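Local coordinates for protein uroporphyrinogen-III C-methyltransferase (Pseudomonas denitrificans, PDB 1S4D) that transfers methyl groups from S-adenosyl-L-methionine to C-2 and C-7 of uroporphyrinogen III, yielding precorrin-2 on the way to cobalamin and siroheme, at residues A37-V50 against L88-G100. Numbering follows the deposited sequence.
Sequences ALRQADVIVHDALV and LARAGNRVLRLKG. With SAH (S-adenosyl-L-homocysteine), chain Q.
Val43 lies beside Val95 and Val45 beside Arg97 in parallel strands, a worked example of an alpha/beta sheet whose C-terminal strand ends face a ligand. Leu96 N binds Val43 O at 3.0 Å, Val45 N returns to Leu96 O at 2.8 Å, and Leu98 N reaches Val45 O, also at 2.8 Å.

Apolar side chains pack on both faces. On one, the CG of Leu96 meets Ala37 CB, its CB meets Ala41 CB at 3.7 Å, and Ile44 lies alongside, pointing the same way; the end of helix 32-40 and the turn after it pack on this face. On the other, Leu88 of helix 78-90 lays CD1 against Val45 CG2 and CD2 against Val43 CG1.

Carboxylates hold the two ends of the pairing. At the start, Asp42 OD2 takes the N-H of Arg94 through its anti lone pair, almost straight at 173°. At the far end the first torsion of Asp47 (chi1 -72°) brings its carboxylate in toward segment 88-100, where the two oxygens find different partners: OD1 accepts from Gly100 N at 2.9 Å, while OD2 forms a salt bridge with Arg97 NH2. The carboxylate stands nearly upright to the guanidinium, the planes 82° apart, and Arg97 NH1 turns to Glu112. An asparagine in place of Asp47 would probably leave Arg97 without this carboxylate, with Glu112 still beside NH1.

Gly100 O in turn accepts a weak bond from the amino N of S-adenosyl-L-homocysteine at 3.1 Å, and Leu49 CD1 touches its C5'. The chemistry is thus consistent with Asp47 acting from the second shell, helping to position the Gly100 backbone that meets S-adenosyl-L-homocysteine.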
loop_
_atom_site.group_PDB
_atom_site.type_symbol
_atom_site.label_atom_id
_atom_site.label_comp_id
_atom_site.label_asym_id
_atom_site.label_seq_id
_atom_site.Cartn_x
_atom_site.Cartn_y
_atom_site.Cartn_z
ATOM N N ALA B 37 -1.312 -8.715 -16.956
ATOM C CA ALA B 37 0.112 -8.832 -17.339
ATOM C C ALA B 37 0.573 -10.291 -17.398
ATOM O O ALA B 37 1.049 -10.762 -18.432
ATOM C CB ALA B 37 1.003 -8.045 -16.402
ATOM N N LEU B 38 0.402 -11.003 -16.286
ATOM C CA LEU B 38 0.777 -12.409 -16.178
ATOM C C LEU B 38 0.341 -13.244 -17.384
ATOM O O LEU B 38 1.109 -14.070 -17.876
ATOM C CB LEU B 38 0.183 -12.992 -14.905
ATOM C CG LEU B 38 1.078 -13.256 -13.692
ATOM C CD1 LEU B 38 2.510 -12.833 -13.927
ATOM C CD2 LEU B 38 0.501 -12.617 -12.411
ATOM N N ARG B 39 -0.881 -13.005 -17.863
ATOM C CA ARG B 39 -1.475 -13.818 -18.921
ATOM C C ARG B 39 -0.882 -13.481 -20.281
ATOM O O ARG B 39 -0.972 -14.270 -21.206
ATOM C CB ARG B 39 -3.029 -13.757 -18.876
ATOM C CG ARG B 39 -3.760 -13.153 -20.089
ATOM C CD ARG B 39 -5.199 -12.665 -19.817
ATOM N NE ARG B 39 -6.016 -13.664 -19.109
ATOM C CZ ARG B 39 -6.826 -14.567 -19.693
ATOM N NH1 ARG B 39 -6.958 -14.633 -21.023
ATOM N NH2 ARG B 39 -7.510 -15.419 -18.936
ATOM N N GLN B 40 -0.234 -12.326 -20.377
ATOM C CA GLN B 40 0.316 -11.843 -21.646
ATOM C C GLN B 40 1.823 -12.015 -21.766
ATOM O O GLN B 40 2.352 -12.087 -22.876
ATOM C CB GLN B 40 -0.013 -10.370 -21.840
ATOM C CG GLN B 40 -1.356 -10.133 -22.454
ATOM C CD GLN B 40 -1.774 -8.674 -22.418
ATOM O OE1 GLN B 40 -2.786 -8.345 -21.824
ATOM N NE2 GLN B 40 -1.005 -7.805 -23.056
ATOM N N ALA B 41 2.514 -12.066 -20.628
ATOM C CA ALA B 41 3.976 -12.016 -20.612
ATOM C C ALA B 41 4.695 -13.106 -21.421
ATOM O O ALA B 41 4.297 -14.268 -21.430
ATOM C CB ALA B 41 4.473 -12.004 -19.205
ATOM N N ASP B 42 5.768 -12.714 -22.095
ATOM C CA ASP B 42 6.665 -13.683 -22.706
ATOM C C ASP B 42 7.647 -14.185 -21.675
ATOM O O ASP B 42 8.058 -15.329 -21.720
ATOM C CB ASP B 42 7.408 -13.077 -23.893
ATOM C CG ASP B 42 6.499 -12.800 -25.067
ATOM O OD1 ASP B 42 5.754 -13.719 -25.460
ATOM O OD2 ASP B 42 6.459 -11.702 -25.657
ATOM N N VAL B 43 8.010 -13.331 -20.734
ATOM C CA VAL B 43 8.963 -13.705 -19.710
ATOM C C VAL B 43 8.618 -13.002 -18.395
ATOM O O VAL B 43 8.255 -11.836 -18.375
ATOM C CB VAL B 43 10.452 -13.518 -20.204
ATOM C CG1 VAL B 43 10.740 -12.087 -20.640
ATOM C CG2 VAL B 43 11.455 -14.009 -19.176
ATOM N N ILE B 44 8.671 -13.752 -17.307
ATOM C CA ILE B 44 8.298 -13.253 -15.991
ATOM C C ILE B 44 9.529 -13.373 -15.118
ATOM O O ILE B 44 9.936 -14.493 -14.733
ATOM C CB ILE B 44 7.125 -14.076 -15.407
ATOM C CG1 ILE B 44 5.884 -13.910 -16.278
ATOM C CG2 ILE B 44 6.804 -13.654 -13.973
ATOM C CD1 ILE B 44 4.787 -14.838 -15.939
ATOM N N VAL B 45 10.153 -12.228 -14.853
ATOM C CA VAL B 45 11.317 -12.174 -13.990
ATOM C C VAL B 45 10.782 -11.855 -12.609
ATOM O O VAL B 45 10.221 -10.775 -12.372
ATOM C CB VAL B 45 12.306 -11.119 -14.488
ATOM C CG1 VAL B 45 13.550 -11.048 -13.603
ATOM C CG2 VAL B 45 12.697 -11.430 -15.911
ATOM N N HIS B 46 10.920 -12.814 -11.706
ATOM C CA HIS B 46 10.271 -12.720 -10.408
ATOM C C HIS B 46 11.211 -12.876 -9.200
ATOM O O HIS B 46 12.315 -13.380 -9.322
ATOM C CB HIS B 46 9.139 -13.735 -10.340
ATOM C CG HIS B 46 9.621 -15.144 -10.285
ATOM N ND1 HIS B 46 9.613 -15.974 -11.384
ATOM C CD2 HIS B 46 10.144 -15.869 -9.266
ATOM C CE1 HIS B 46 10.112 -17.151 -11.043
ATOM N NE2 HIS B 46 10.448 -17.110 -9.766
ATOM N N ASP B 47 10.736 -12.419 -8.042
ATOM C CA ASP B 47 11.428 -12.538 -6.758
ATOM C C ASP B 47 11.338 -13.939 -6.153
ATOM O O ASP B 47 10.477 -14.724 -6.532
ATOM C CB ASP B 47 10.770 -11.586 -5.767
ATOM C CG ASP B 47 11.073 -10.139 -6.060
ATOM O OD1 ASP B 47 10.352 -9.261 -5.518
ATOM O OD2 ASP B 47 12.032 -9.797 -6.797
ATOM N N ALA B 48 12.220 -14.248 -5.203
ATOM C CA ALA B 48 12.027 -15.435 -4.351
ATOM C C ALA B 48 10.834 -15.113 -3.485
ATOM O O ALA B 48 9.978 -15.969 -3.260
ATOM C CB ALA B 48 13.243 -15.713 -3.492
ATOM N N LEU B 49 10.776 -13.849 -3.043
ATOM C CA LEU B 49 9.643 -13.316 -2.287
ATOM C C LEU B 49 8.383 -13.354 -3.165
ATOM O O LEU B 49 7.457 -12.536 -3.031
ATOM C CB LEU B 49 9.945 -11.931 -1.661
ATOM C CG LEU B 49 10.143 -11.947 -0.121
ATOM C CD1 LEU B 49 10.839 -10.717 0.493
ATOM C CD2 LEU B 49 8.810 -12.110 0.532
ATOM N N VAL B 50 8.381 -14.345 -4.062
ATOM C CA VAL B 50 7.200 -14.737 -4.821
ATOM C C VAL B 50 6.711 -16.101 -4.339
ATOM O O VAL B 50 7.177 -16.609 -3.287
ATOM C CB VAL B 50 7.403 -14.583 -6.375
ATOM C CG1 VAL B 50 6.736 -15.705 -7.196
ATOM C CG2 VAL B 50 6.936 -13.184 -6.839
ATOM N N LEU B 88 15.984 -8.347 -22.393
ATOM C CA LEU B 88 14.720 -8.990 -22.750
ATOM C C LEU B 88 13.809 -8.108 -23.588
ATOM O O LEU B 88 13.213 -8.575 -24.564
ATOM C CB LEU B 88 13.997 -9.431 -21.478
ATOM C CG LEU B 88 14.717 -10.581 -20.762
ATOM C CD1 LEU B 88 14.255 -10.669 -19.312
ATOM C CD2 LEU B 88 14.539 -11.921 -21.506
ATOM N N ALA B 89 13.712 -6.838 -23.200
ATOM C CA ALA B 89 12.889 -5.868 -23.894
ATOM C C ALA B 89 13.445 -5.489 -25.291
ATOM O O ALA B 89 12.711 -5.483 -26.288
ATOM C CB ALA B 89 12.704 -4.660 -23.029
ATOM N N ARG B 90 14.736 -5.196 -25.361
ATOM C CA ARG B 90 15.388 -4.918 -26.637
ATOM C C ARG B 90 15.240 -6.070 -27.655
ATOM O O ARG B 90 15.252 -5.850 -28.855
ATOM C CB ARG B 90 16.867 -4.572 -26.423
ATOM C CG ARG B 90 17.092 -3.189 -25.854
ATOM C CD ARG B 90 18.522 -2.680 -25.993
ATOM N NE ARG B 90 18.593 -1.243 -25.724
ATOM C CZ ARG B 90 19.642 -0.627 -25.197
ATOM N NH1 ARG B 90 20.738 -1.305 -24.877
ATOM N NH2 ARG B 90 19.594 0.676 -24.981
ATOM N N ALA B 91 15.085 -7.294 -27.168
ATOM C CA ALA B 91 14.911 -8.446 -28.052
ATOM C C ALA B 91 13.444 -8.671 -28.495
ATOM O O ALA B 91 13.155 -9.589 -29.272
ATOM C CB ALA B 91 15.491 -9.692 -27.401
ATOM N N GLY B 92 12.532 -7.841 -27.985
ATOM C CA GLY B 92 11.159 -7.844 -28.437
ATOM C C GLY B 92 10.189 -8.653 -27.609
ATOM O O GLY B 92 9.063 -8.861 -28.042
ATOM N N ASN B 93 10.611 -9.109 -26.428
ATOM C CA ASN B 93 9.708 -9.791 -25.499
ATOM C C ASN B 93 8.737 -8.807 -24.823
ATOM O O ASN B 93 9.055 -7.630 -24.636
ATOM C CB ASN B 93 10.487 -10.557 -24.414
ATOM C CG ASN B 93 11.261 -11.741 -24.962
ATOM O OD1 ASN B 93 10.697 -12.803 -25.206
ATOM N ND2 ASN B 93 12.575 -11.567 -25.149
ATOM N N ARG B 94 7.551 -9.297 -24.472
ATOM C CA ARG B 94 6.688 -8.609 -23.530
ATOM C C ARG B 94 7.219 -9.029 -22.154
ATOM O O ARG B 94 7.169 -10.213 -21.800
ATOM C CB ARG B 94 5.227 -9.048 -23.702
ATOM C CG ARG B 94 4.632 -8.948 -25.131
ATOM C CD ARG B 94 3.424 -9.844 -25.310
ATOM N NE ARG B 94 3.088 -10.106 -26.705
ATOM C CZ ARG B 94 2.290 -9.319 -27.449
ATOM N NH1 ARG B 94 1.746 -8.219 -26.927
ATOM N NH2 ARG B 94 2.039 -9.628 -28.717
ATOM N N VAL B 95 7.757 -8.068 -21.404
ATOM C CA VAL B 95 8.501 -8.359 -20.180
ATOM C C VAL B 95 7.744 -7.933 -18.927
ATOM O O VAL B 95 7.347 -6.757 -18.788
ATOM C CB VAL B 95 9.902 -7.669 -20.180
ATOM C CG1 VAL B 95 10.735 -8.150 -19.023
ATOM C CG2 VAL B 95 10.628 -7.923 -21.470
ATOM N N LEU B 96 7.564 -8.897 -18.027
ATOM C CA LEU B 96 6.922 -8.697 -16.733
ATOM C C LEU B 96 7.964 -8.865 -15.644
ATOM O O LEU B 96 8.552 -9.966 -15.510
ATOM C CB LEU B 96 5.857 -9.784 -16.529
ATOM C CG LEU B 96 4.520 -9.489 -15.852
ATOM C CD1 LEU B 96 3.912 -10.782 -15.563
ATOM C CD2 LEU B 96 4.673 -8.757 -14.578
ATOM N N ARG B 97 8.225 -7.799 -14.884
ATOM C CA ARG B 97 9.102 -7.922 -13.701
ATOM C C ARG B 97 8.130 -7.993 -12.551
ATOM O O ARG B 97 7.446 -7.008 -12.289
ATOM C CB ARG B 97 10.081 -6.743 -13.569
ATOM C CG ARG B 97 10.734 -6.554 -12.190
ATOM C CD ARG B 97 12.143 -7.170 -12.003
ATOM N NE ARG B 97 12.051 -8.327 -11.119
ATOM C CZ ARG B 97 12.622 -8.461 -9.920
ATOM N NH1 ARG B 97 13.421 -7.530 -9.400
ATOM N NH2 ARG B 97 12.402 -9.572 -9.240
ATOM N N LEU B 98 8.020 -9.177 -11.933
ATOM C CA LEU B 98 7.022 -9.442 -10.895
ATOM C C LEU B 98 7.650 -9.199 -9.537
ATOM O O LEU B 98 8.508 -9.956 -9.106
ATOM C CB LEU B 98 6.579 -10.901 -10.935
ATOM C CG LEU B 98 5.125 -11.416 -10.833
ATOM C CD1 LEU B 98 5.033 -12.799 -10.185
ATOM C CD2 LEU B 98 4.191 -10.471 -10.145
ATOM N N LYS B 99 7.250 -8.161 -8.835
ATOM C CA LYS B 99 7.913 -7.930 -7.574
ATOM C C LYS B 99 6.974 -8.222 -6.428
ATOM O O LYS B 99 5.738 -8.041 -6.553
ATOM C CB LYS B 99 8.431 -6.502 -7.548
ATOM C CG LYS B 99 9.121 -6.137 -8.879
ATOM C CD LYS B 99 9.355 -4.666 -8.989
ATOM C CE LYS B 99 10.152 -4.173 -7.798
ATOM N NZ LYS B 99 11.508 -4.742 -7.866
ATOM N N GLY B 100 7.546 -8.706 -5.322
ATOM C CA GLY B 100 6.800 -8.882 -4.089
ATOM C C GLY B 100 6.159 -7.579 -3.631
ATOM O O GLY B 100 6.781 -6.533 -3.674
HETATM N N SAH Q . 7.902 -4.121 -2.017
HETATM C CA SAH Q . 7.621 -5.042 -0.930
HETATM C CB SAH Q . 8.770 -5.039 0.063
HETATM C CG SAH Q . 9.928 -5.936 -0.332
HETATM S SD SAH Q . 11.458 -5.709 0.612
HETATM C C SAH Q . 6.270 -4.730 -0.274
HETATM O O SAH Q . 5.569 -3.789 -0.642
HETATM O OXT SAH Q . 5.797 -5.404 0.637
HETATM C "C5'" SAH Q . 11.144 -7.255 1.527
HETATM C "C4'" SAH Q . 10.483 -7.140 2.906
HETATM O "O4'" SAH Q . 9.079 -7.014 2.806
HETATM C "C3'" SAH Q . 10.634 -8.344 3.831
HETATM O "O3'" SAH Q . 11.889 -8.486 4.439
HETATM C "C2'" SAH Q . 9.502 -8.162 4.828
HETATM O "O2'" SAH Q . 9.767 -7.204 5.832
HETATM C "C1'" SAH Q . 8.424 -7.599 3.917
HETATM N N9 SAH Q . 7.469 -8.618 3.425
HETATM C C8 SAH Q . 7.281 -8.925 2.117
HETATM N N7 SAH Q . 6.342 -9.868 2.022
HETATM C C5 SAH Q . 5.914 -10.192 3.246
HETATM C C6 SAH Q . 4.953 -11.099 3.697
HETATM N N6 SAH Q . 4.263 -11.835 2.845
HETATM N N1 SAH Q . 4.720 -11.218 5.052
HETATM C C2 SAH Q . 5.428 -10.428 5.933
HETATM N N3 SAH Q . 6.378 -9.528 5.481
HETATM C C4 SAH Q . 6.618 -9.405 4.154
#